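Local coordinates for uncharacterized protein (Borrelia turicatae, PDB 5VJ4), which is of unknown function but is a putative surface protein of a relapsing fever spirochete, probably a lipoprotein, and is thought to bind lipid, at residues Asp190-Gly195 against Tyr277-Ile282; Lys168-Pro173 against Arg222-Ile227; Asn297-Val302 against Ile353-Asp358. All blocks are in the same frame, centred on the assembly; numbering follows the deposited sequence.

Contact 1. Residues Asp190-Gly195 against Tyr277-Ile282; sequences DGLVKG and YVVRMI
Leu192 reaches from helix 176-201 into the angle between Val279 and Arg280 on helix 263-301, and its two methyl groups divide the contact between them. CD1 goes to the valine, 3.6 Å from Val279 CG2. CD2 turns to the arginine and lies against its aliphatic stem, 3.8 Å from Arg280 CD and 3.9 Å from Arg280 CB, with Arg280 CG only slightly farther off. The leucine bond from CA to CB already heads for the other helix, and with CG anti to its own carbonyl carbon (chi1 -71°) the fork is carried into this notch. Leu192 meets both partners at a slant. The arginine runs extended from CG to NE, which lays its methylenes past the leucine methyl and takes the guanidinium beyond it; Val279 presents CG2, the branch set between its backbone N and carbonyl carbon. The nearest CA atoms, Leu192 CA and Arg280 CA, are 7.4 Å apart, and side chains make all the contacts between the segments.

Tyr217 packs on both Leu192 and Val279, while Phe339 of the second subunit lies against Arg280. A sulfate ion, probably from the crystallisation liquor, makes a long, weak ion pair with Arg280 NH2.

No hydrogen bond joins the two segments, so the hold between them is dispersive and hydrophobic, near the centre of the folded chain. Arg280 is divided in character: its methylenes pack on the leucine methyl CD2, and its charged end lies beyond the apolar contact, near the sulfate.

Contact 2. Residues Lys168-Pro173 against Arg222-Ile227; sequences KIIEDP and RKFKEI
Ile169, near the end of helix 145-171, packs against the backbone of Phe224 and Lys225. Its CB stands back, 4.7 Å from Lys225 CA, and the two branches do the touching. CG2 rests on the peptide link that joins the two residues, 4.1 Å from both Phe224 C and Lys225 N, with Phe224 CB at 4.3 Å. CG1, the other arm, sits 4.1 Å from Lys225 CA. The chain then bends (chi2 78°), and at its tip Ile169 CD1 runs on beside the lysine, 4.5 Å from Lys225 CG. Lys225 itself leads its amine away from the contact, so only the root of that side chain takes part.

One residue on, Ile170 adds a second footing. Its CB does not aim at the partner, but the extended arm (chi2 -178°) comes up to the Phe224 ring: CG1 is 4.1 Å from Phe224 CD2, and CD1 meets CE2. The methyl lies at the edge of the ring, close to its plane, and the two side chains pass each other at a slant. All of this is apolar packing, with no hydrogen bond between the segments; Ile170 and Phe224 are buried, whereas Lys225 lies at the surface.

The contact joins the C-terminal end of the long helix 145-171 to the short helix 224-229 in an all-helical fold. Helix 176-201 forms the third wall: its Leu182 packs on both Ile170 and Phe224. Just beyond the isoleucines the chain turns toward that helix, a turn tied by Asn175 ND2 to Ile169 O.

Contact 3. Residues Asn297-Val302 against Ile353-Asp358; sequences NAITTV and IILKFD
Ala298 and Ile299 meet Leu355 and Lys356 without any hydrogen bond between them; the shortest polar bond here belongs to one helix alone, Asp358 N to Ile354 O at 2.9 Å, an ordinary i to i+4 link. On the other side Thr301 N to Asn297 O, 3.0 Å, does the same. With no hydrogen bond across, the two regular helices meet by packing in a three-helix bundle made by helices 263-301, 308-334 and 345-365. The first and third of these run the same way along this stretch, with the second coming between them in sequence.

The approach is close at the alanine: Ala298 CA and Lys356 CA are 5.8 Å apart, and the small side chain permits it. The alanine methyl points at the neighbouring helix and fits against the root of the lysine, its CB being 3.9 Å from Lys356 CG and equally far from Lys356 O. Lys356 CG is anti to the backbone N (chi1 169°), which sets that methylene beside the methyl; farther out the chain bends and its amine leads away from residues 297-302. The lysine side chain also touches Glu291 and Glu294 of helix 263-301, so two acidic side chains lie beside it.

Ile299 and Leu355 close the inner side of the contact. Neither CB is aimed squarely across, yet both chains reach inward and cross at about a right angle. Leu311 packs on Ile299 and Leu315 on Leu355, both from helix 308-334, so that the pair belongs to the buried core of the bundle. The isoleucine arm is extended (chi2 -175°), and its terminal methyl, Ile299 CD1, stops 4.0 Å from Leu355 CD2.

In the fold
The three contacts are spread through an all-alpha chain, without strands, and none touches another. Contacts 1 and 2 lie 20 Å apart between centres and cross along the sequence: helices 145-171 and 176-201, which follow each other, each take a partner farther on. Contact 3 comes later, after contact 1 has closed, yet shares helix 263-301 with it, 29 Å away between centres. That long helix therefore links the earlier helices to the C-terminal three-helix bundle. Contacts 2 and 3, with centres 44 Å apart, stand on opposite sides of the chain's centre, whereas contact 1 lies near it, where the second subunit also approaches. Apolar packing brings sequence-distant helices together at these separate points of the fold.

Contact 1. Residues Asp190-Gly195 against Tyr277-Ile282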
loop_
_atom_site.group_PDB
_atom_site.type_symbol
_atom_site.label_atom_id
_atom_site.label_comp_id
_atom_site.label_asym_id
_atom_site.label_seq_id
_atom_site.Cartn_x
_atom_site.Cartn_y
_atom_site.Cartn_z
ATOM N N ASP A 190 5.987 -10.725 9.485
ATOM C CA ASP A 190 5.558 -12.113 9.190
ATOM C C ASP A 190 5.003 -12.213 7.778
ATOM O O ASP A 190 5.497 -13.002 6.951
ATOM C CB ASP A 190 4.504 -12.612 10.183
ATOM C CG ASP A 190 5.109 -13.113 11.498
ATOM O OD1 ASP A 190 6.331 -13.380 11.543
ATOM O OD2 ASP A 190 4.352 -13.236 12.494
ATOM N N GLY A 191 4.039 -11.348 7.482
ATOM C CA GLY A 191 3.398 -11.343 6.178
ATOM C C GLY A 191 4.407 -11.249 5.079
ATOM O O GLY A 191 4.368 -12.028 4.127
ATOM N N LEU A 192 5.343 -10.312 5.229
ATOM C CA LEU A 192 6.305 -10.047 4.166
ATOM C C LEU A 192 7.199 -11.257 3.966
ATOM O O LEU A 192 7.454 -11.667 2.825
ATOM C CB LEU A 192 7.105 -8.798 4.466
ATOM C CG LEU A 192 6.328 -7.478 4.344
ATOM C CD1 LEU A 192 7.040 -6.426 5.148
ATOM C CD2 LEU A 192 6.198 -7.022 2.924
ATOM N N VAL A 193 7.612 -11.861 5.077
ATOM C CA VAL A 193 8.403 -13.073 5.014
ATOM C C VAL A 193 7.623 -14.179 4.326
ATOM O O VAL A 193 8.129 -14.767 3.345
ATOM C CB VAL A 193 8.921 -13.501 6.388
ATOM C CG1 VAL A 193 9.760 -14.782 6.279
ATOM C CG2 VAL A 193 9.753 -12.375 6.977
ATOM N N LYS A 194 6.391 -14.426 4.786
ATOM C CA LYS A 194 5.563 -15.460 4.139
ATOM C C LYS A 194 5.417 -15.185 2.645
ATOM O O LYS A 194 5.435 -16.122 1.850
ATOM C CB LYS A 194 4.231 -15.651 4.838
ATOM C CG LYS A 194 4.376 -16.245 6.249
ATOM C CD LYS A 194 3.378 -15.646 7.227
ATOM C CE LYS A 194 2.832 -16.656 8.237
ATOM N NZ LYS A 194 3.813 -17.185 9.226
ATOM N N GLY A 195 5.347 -13.914 2.251
ATOM C CA GLY A 195 5.374 -13.535 0.823
ATOM C C GLY A 195 6.595 -14.048 0.079
ATOM O O GLY A 195 6.506 -14.591 -1.032
ATOM N N TYR A 277 5.130 -0.938 3.436
ATOM C CA TYR A 277 5.517 -0.734 2.020
ATOM C C TYR A 277 6.938 -0.255 1.825
ATOM O O TYR A 277 7.530 -0.549 0.802
ATOM C CB TYR A 277 4.568 0.166 1.258
ATOM C CG TYR A 277 3.232 -0.453 1.195
ATOM C CD1 TYR A 277 2.311 -0.281 2.230
ATOM C CD2 TYR A 277 2.899 -1.280 0.141
ATOM C CE1 TYR A 277 1.084 -0.910 2.202
ATOM C CE2 TYR A 277 1.687 -1.918 0.107
ATOM C CZ TYR A 277 0.786 -1.739 1.142
ATOM O OH TYR A 277 -0.435 -2.372 1.113
ATOM N N VAL A 278 7.480 0.462 2.804
ATOM C CA VAL A 278 8.794 0.975 2.641
ATOM C C VAL A 278 9.774 -0.181 2.612
ATOM O O VAL A 278 10.608 -0.246 1.723
ATOM C CB VAL A 278 9.189 1.983 3.721
ATOM C CG1 VAL A 278 10.697 2.234 3.679
ATOM C CG2 VAL A 278 8.475 3.287 3.482
ATOM N N VAL A 279 9.685 -1.095 3.568
ATOM C CA VAL A 279 10.676 -2.177 3.602
ATOM C C VAL A 279 10.576 -3.087 2.384
ATOM O O VAL A 279 11.578 -3.524 1.860
ATOM C CB VAL A 279 10.680 -2.993 4.897
ATOM C CG1 VAL A 279 10.972 -2.080 6.064
ATOM C CG2 VAL A 279 9.381 -3.721 5.125
ATOM N N ARG A 280 9.373 -3.326 1.895
ATOM C CA ARG A 280 9.269 -4.148 0.724
ATOM C C ARG A 280 9.925 -3.507 -0.508
ATOM O O ARG A 280 10.599 -4.174 -1.271
ATOM C CB ARG A 280 7.840 -4.502 0.461
ATOM C CG ARG A 280 7.740 -5.549 -0.593
ATOM C CD ARG A 280 6.333 -6.061 -0.708
ATOM N NE ARG A 280 6.317 -7.132 -1.703
ATOM C CZ ARG A 280 6.049 -6.944 -2.990
ATOM N NH1 ARG A 280 6.058 -7.977 -3.806
ATOM N NH2 ARG A 280 5.763 -5.724 -3.458
HETATM N N MSE A 281 9.764 -2.205 -0.674
HETATM C CA MSE A 281 10.415 -1.522 -1.783
HETATM C C MSE A 281 11.900 -1.634 -1.637
HETATM O O MSE A 281 12.596 -1.647 -2.623
HETATM C CB MSE A 281 10.017 -0.078 -1.754
HETATM C CG MSE A 281 10.819 0.686 -2.784
HETATM SE SE MSE A 281 10.681 2.631 -2.403
HETATM C CE MSE A 281 11.987 2.944 -0.985
ATOM N N ILE A 282 12.387 -1.746 -0.410
ATOM C CA ILE A 282 13.828 -1.856 -0.153
ATOM C C ILE A 282 14.379 -3.218 -0.589
ATOM O O ILE A 282 15.431 -3.275 -1.253
ATOM C CB ILE A 282 14.177 -1.603 1.346
ATOM C CG1 ILE A 282 13.784 -0.185 1.757
ATOM C CG2 ILE A 282 15.658 -1.830 1.630
ATOM C CD1 ILE A 282 14.196 0.189 3.161
#

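Contact 2. Residues Lys168-Pro173 against Arg222-Ile227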
loop_
_atom_site.group_PDB
_atom_site.type_symbol
_atom_site.label_atom_id
_atom_site.label_comp_id
_atom_site.label_asym_id
_atom_site.label_seq_id
_atom_site.Cartn_x
_atom_site.Cartn_y
_atom_site.Cartn_z
ATOM N N LYS A 168 10.902 -11.767 23.210
ATOM C CA LYS A 168 11.248 -11.553 24.625
ATOM C C LYS A 168 11.229 -10.068 24.981
ATOM O O LYS A 168 10.691 -9.679 26.021
ATOM C CB LYS A 168 12.599 -12.152 24.987
ATOM C CG LYS A 168 12.602 -13.639 25.280
ATOM C CD LYS A 168 13.811 -13.993 26.137
ATOM C CE LYS A 168 14.056 -15.491 26.184
ATOM N NZ LYS A 168 14.830 -15.928 24.990
ATOM N N ILE A 169 11.785 -9.236 24.109
ATOM C CA ILE A 169 11.703 -7.790 24.322
ATOM C C ILE A 169 10.230 -7.286 24.345
ATOM O O ILE A 169 9.856 -6.472 25.182
ATOM C CB ILE A 169 12.613 -7.032 23.322
ATOM C CG1 ILE A 169 14.087 -7.013 23.807
ATOM C CG2 ILE A 169 12.112 -5.617 23.087
ATOM C CD1 ILE A 169 14.877 -8.294 23.595
ATOM N N ILE A 170 9.398 -7.799 23.449
ATOM C CA ILE A 170 7.979 -7.411 23.410
ATOM C C ILE A 170 7.264 -7.763 24.715
ATOM O O ILE A 170 6.514 -6.959 25.239
ATOM C CB ILE A 170 7.217 -8.061 22.212
ATOM C CG1 ILE A 170 7.536 -7.356 20.899
ATOM C CG2 ILE A 170 5.706 -8.043 22.419
ATOM C CD1 ILE A 170 6.781 -7.919 19.708
ATOM N N GLU A 171 7.482 -8.974 25.217
ATOM C CA GLU A 171 6.709 -9.460 26.357
ATOM C C GLU A 171 7.217 -9.031 27.711
ATOM O O GLU A 171 6.517 -9.221 28.708
ATOM C CB GLU A 171 6.554 -10.961 26.311
ATOM C CG GLU A 171 5.244 -11.368 25.672
ATOM C CD GLU A 171 5.341 -12.692 24.935
ATOM O OE1 GLU A 171 6.386 -13.393 25.032
ATOM O OE2 GLU A 171 4.363 -13.030 24.238
ATOM N N ASP A 172 8.411 -8.440 27.751
ATOM C CA ASP A 172 8.906 -7.826 28.982
ATOM C C ASP A 172 7.864 -6.851 29.518
ATOM O O ASP A 172 7.385 -5.995 28.765
ATOM C CB ASP A 172 10.225 -7.095 28.765
ATOM C CG ASP A 172 10.843 -6.592 30.067
ATOM O OD1 ASP A 172 10.143 -5.882 30.838
ATOM O OD2 ASP A 172 12.040 -6.908 30.300
ATOM N N PRO A 173 7.499 -6.992 30.814
ATOM C CA PRO A 173 6.450 -6.148 31.387
ATOM C C PRO A 173 6.749 -4.645 31.356
ATOM O O PRO A 173 5.799 -3.866 31.231
ATOM C CB PRO A 173 6.312 -6.672 32.820
ATOM C CG PRO A 173 7.573 -7.440 33.092
ATOM C CD PRO A 173 7.944 -8.025 31.772
ATOM N N ARG A 222 15.602 -7.452 15.291
ATOM C CA ARG A 222 16.594 -7.049 16.286
ATOM C C ARG A 222 16.409 -5.624 16.783
ATOM O O ARG A 222 16.577 -5.352 17.978
ATOM C CB ARG A 222 17.997 -7.197 15.747
ATOM C CG ARG A 222 18.712 -8.396 16.304
ATOM C CD ARG A 222 20.175 -8.242 15.987
ATOM N NE ARG A 222 20.470 -8.594 14.600
ATOM C CZ ARG A 222 20.605 -9.838 14.144
ATOM N NH1 ARG A 222 20.451 -10.905 14.963
ATOM N NH2 ARG A 222 20.905 -10.004 12.854
ATOM N N LYS A 223 16.004 -4.748 15.864
ATOM C CA LYS A 223 15.855 -3.326 16.108
ATOM C C LYS A 223 14.899 -3.016 17.274
ATOM O O LYS A 223 14.975 -1.950 17.879
ATOM C CB LYS A 223 15.437 -2.622 14.802
ATOM C CG LYS A 223 15.576 -1.102 14.759
ATOM C CD LYS A 223 17.033 -0.663 14.862
ATOM C CE LYS A 223 17.270 0.731 14.306
ATOM N NZ LYS A 223 16.359 1.780 14.804
ATOM N N PHE A 224 14.037 -3.961 17.629
ATOM C CA PHE A 224 13.080 -3.721 18.707
ATOM C C PHE A 224 13.770 -3.380 20.015
ATOM O O PHE A 224 13.386 -2.418 20.695
ATOM C CB PHE A 224 12.154 -4.925 18.885
ATOM C CG PHE A 224 11.158 -5.085 17.785
ATOM C CD1 PHE A 224 11.357 -4.493 16.532
ATOM C CD2 PHE A 224 10.030 -5.857 17.982
ATOM C CE1 PHE A 224 10.443 -4.653 15.507
ATOM C CE2 PHE A 224 9.115 -6.031 16.956
ATOM C CZ PHE A 224 9.332 -5.436 15.719
ATOM N N LYS A 225 14.783 -4.184 20.333
ATOM C CA LYS A 225 15.660 -4.031 21.483
ATOM C C LYS A 225 16.040 -2.551 21.664
ATOM O O LYS A 225 15.945 -2.024 22.782
ATOM C CB LYS A 225 16.887 -4.922 21.253
ATOM C CG LYS A 225 17.849 -5.157 22.416
ATOM C CD LYS A 225 19.149 -5.838 21.960
ATOM C CE LYS A 225 19.652 -5.287 20.615
ATOM N NZ LYS A 225 20.851 -5.981 20.066
ATOM N N GLU A 226 16.399 -1.881 20.566
ATOM C CA GLU A 226 16.719 -0.464 20.620
ATOM C C GLU A 226 15.475 0.387 20.686
ATOM O O GLU A 226 15.435 1.379 21.388
ATOM C CB GLU A 226 17.559 -0.054 19.415
ATOM C CG GLU A 226 18.919 -0.733 19.392
ATOM C CD GLU A 226 19.910 -0.119 20.381
ATOM O OE1 GLU A 226 20.294 -0.800 21.364
ATOM O OE2 GLU A 226 20.306 1.050 20.172
ATOM N N ILE A 227 14.448 -0.012 19.957
ATOM C CA ILE A 227 13.266 0.810 19.852
ATOM C C ILE A 227 12.571 1.026 21.190
ATOM O O ILE A 227 12.095 2.137 21.485
ATOM C CB ILE A 227 12.312 0.255 18.803
ATOM C CG1 ILE A 227 12.901 0.511 17.420
ATOM C CG2 ILE A 227 10.999 0.983 18.839
ATOM C CD1 ILE A 227 12.116 -0.103 16.285
#

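Contact 3. Residues Asn297-Val302 against Ile353-Asp358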
loop_
_atom_site.group_PDB
_atom_site.type_symbol
_atom_site.label_atom_id
_atom_site.label_comp_id
_atom_site.label_asym_id
_atom_site.label_seq_id
_atom_site.Cartn_x
_atom_site.Cartn_y
_atom_site.Cartn_z
ATOM N N ASN A 297 29.472 -7.763 -14.098
ATOM C CA ASN A 297 30.645 -8.642 -14.107
ATOM C C ASN A 297 30.648 -9.570 -15.296
ATOM O O ASN A 297 31.645 -9.662 -16.014
ATOM C CB ASN A 297 30.762 -9.412 -12.806
ATOM C CG ASN A 297 31.180 -8.518 -11.666
ATOM O OD1 ASN A 297 32.277 -8.664 -11.125
ATOM N ND2 ASN A 297 30.326 -7.554 -11.316
ATOM N N ALA A 298 29.507 -10.210 -15.523
ATOM C CA ALA A 298 29.330 -11.073 -16.668
ATOM C C ALA A 298 29.614 -10.366 -18.016
ATOM O O ALA A 298 30.082 -11.003 -18.935
ATOM C CB ALA A 298 27.939 -11.681 -16.647
ATOM N N ILE A 299 29.351 -9.066 -18.131
ATOM C CA ILE A 299 29.664 -8.369 -19.385
ATOM C C ILE A 299 31.153 -8.031 -19.466
ATOM O O ILE A 299 31.730 -8.065 -20.545
ATOM C CB ILE A 299 28.763 -7.144 -19.669
ATOM C CG1 ILE A 299 27.294 -7.566 -19.765
ATOM C CG2 ILE A 299 29.128 -6.517 -21.002
ATOM C CD1 ILE A 299 26.339 -6.453 -20.156
ATOM N N THR A 300 31.780 -7.733 -18.332
ATOM C CA THR A 300 33.237 -7.527 -18.296
ATOM C C THR A 300 33.995 -8.755 -18.773
ATOM O O THR A 300 34.976 -8.643 -19.496
ATOM C CB THR A 300 33.699 -7.112 -16.891
ATOM O OG1 THR A 300 33.467 -5.713 -16.768
ATOM C CG2 THR A 300 35.213 -7.439 -16.616
ATOM N N THR A 301 33.508 -9.917 -18.357
ATOM C CA THR A 301 34.056 -11.219 -18.706
ATOM C C THR A 301 34.055 -11.499 -20.213
ATOM O O THR A 301 34.973 -12.160 -20.707
ATOM C CB THR A 301 33.312 -12.299 -17.894
ATOM O OG1 THR A 301 33.933 -12.409 -16.609
ATOM C CG2 THR A 301 33.323 -13.634 -18.542
ATOM N N VAL A 302 33.055 -10.980 -20.932
ATOM C CA VAL A 302 32.969 -11.126 -22.389
ATOM C C VAL A 302 34.199 -10.496 -23.041
ATOM O O VAL A 302 34.552 -9.351 -22.710
ATOM C CB VAL A 302 31.684 -10.489 -22.964
ATOM C CG1 VAL A 302 31.820 -10.209 -24.455
ATOM C CG2 VAL A 302 30.463 -11.364 -22.693
ATOM N N ILE A 353 18.783 -10.789 -14.941
ATOM C CA ILE A 353 19.199 -12.183 -14.792
ATOM C C ILE A 353 19.380 -12.789 -16.187
ATOM O O ILE A 353 20.431 -13.367 -16.489
ATOM C CB ILE A 353 18.214 -12.988 -13.919
ATOM C CG1 ILE A 353 18.444 -12.627 -12.460
ATOM C CG2 ILE A 353 18.431 -14.485 -14.069
ATOM C CD1 ILE A 353 17.397 -13.154 -11.493
ATOM N N ILE A 354 18.366 -12.620 -17.031
ATOM C CA ILE A 354 18.463 -13.003 -18.431
ATOM C C ILE A 354 19.720 -12.409 -19.041
ATOM O O ILE A 354 20.529 -13.135 -19.613
ATOM C CB ILE A 354 17.206 -12.576 -19.200
ATOM C CG1 ILE A 354 16.044 -13.510 -18.837
ATOM C CG2 ILE A 354 17.463 -12.519 -20.697
ATOM C CD1 ILE A 354 14.671 -12.859 -18.945
ATOM N N LEU A 355 19.900 -11.103 -18.865
ATOM C CA LEU A 355 21.073 -10.441 -19.385
ATOM C C LEU A 355 22.376 -11.079 -18.885
ATOM O O LEU A 355 23.323 -11.200 -19.638
ATOM C CB LEU A 355 21.050 -8.961 -19.053
ATOM C CG LEU A 355 22.173 -8.193 -19.759
ATOM C CD1 LEU A 355 21.855 -7.965 -21.232
ATOM C CD2 LEU A 355 22.501 -6.894 -19.045
ATOM N N LYS A 356 22.424 -11.488 -17.627
ATOM C CA LYS A 356 23.622 -12.150 -17.128
ATOM C C LYS A 356 23.862 -13.460 -17.863
ATOM O O LYS A 356 24.991 -13.741 -18.266
ATOM C CB LYS A 356 23.572 -12.388 -15.609
ATOM C CG LYS A 356 24.700 -13.303 -15.147
ATOM C CD LYS A 356 24.951 -13.411 -13.656
ATOM C CE LYS A 356 23.752 -13.849 -12.827
ATOM N NZ LYS A 356 22.911 -14.888 -13.469
ATOM N N PHE A 357 22.799 -14.251 -18.021
ATOM C CA PHE A 357 22.891 -15.551 -18.675
ATOM C C PHE A 357 23.346 -15.413 -20.117
ATOM O O PHE A 357 24.240 -16.129 -20.556
ATOM C CB PHE A 357 21.568 -16.312 -18.563
ATOM C CG PHE A 357 21.309 -16.864 -17.189
ATOM C CD1 PHE A 357 22.364 -17.242 -16.356
ATOM C CD2 PHE A 357 20.004 -17.027 -16.729
ATOM C CE1 PHE A 357 22.131 -17.758 -15.080
ATOM C CE2 PHE A 357 19.754 -17.540 -15.449
ATOM C CZ PHE A 357 20.822 -17.906 -14.626
ATOM N N ASP A 358 22.765 -14.455 -20.829
ATOM C CA ASP A 358 23.176 -14.178 -22.188
ATOM C C ASP A 358 24.627 -13.784 -22.218
ATOM O O ASP A 358 25.358 -14.231 -23.082
ATOM C CB ASP A 358 22.292 -13.115 -22.823
ATOM C CG ASP A 358 20.890 -13.642 -23.111
ATOM O OD1 ASP A 358 20.624 -14.844 -22.802
ATOM O OD2 ASP A 358 20.061 -12.867 -23.644
#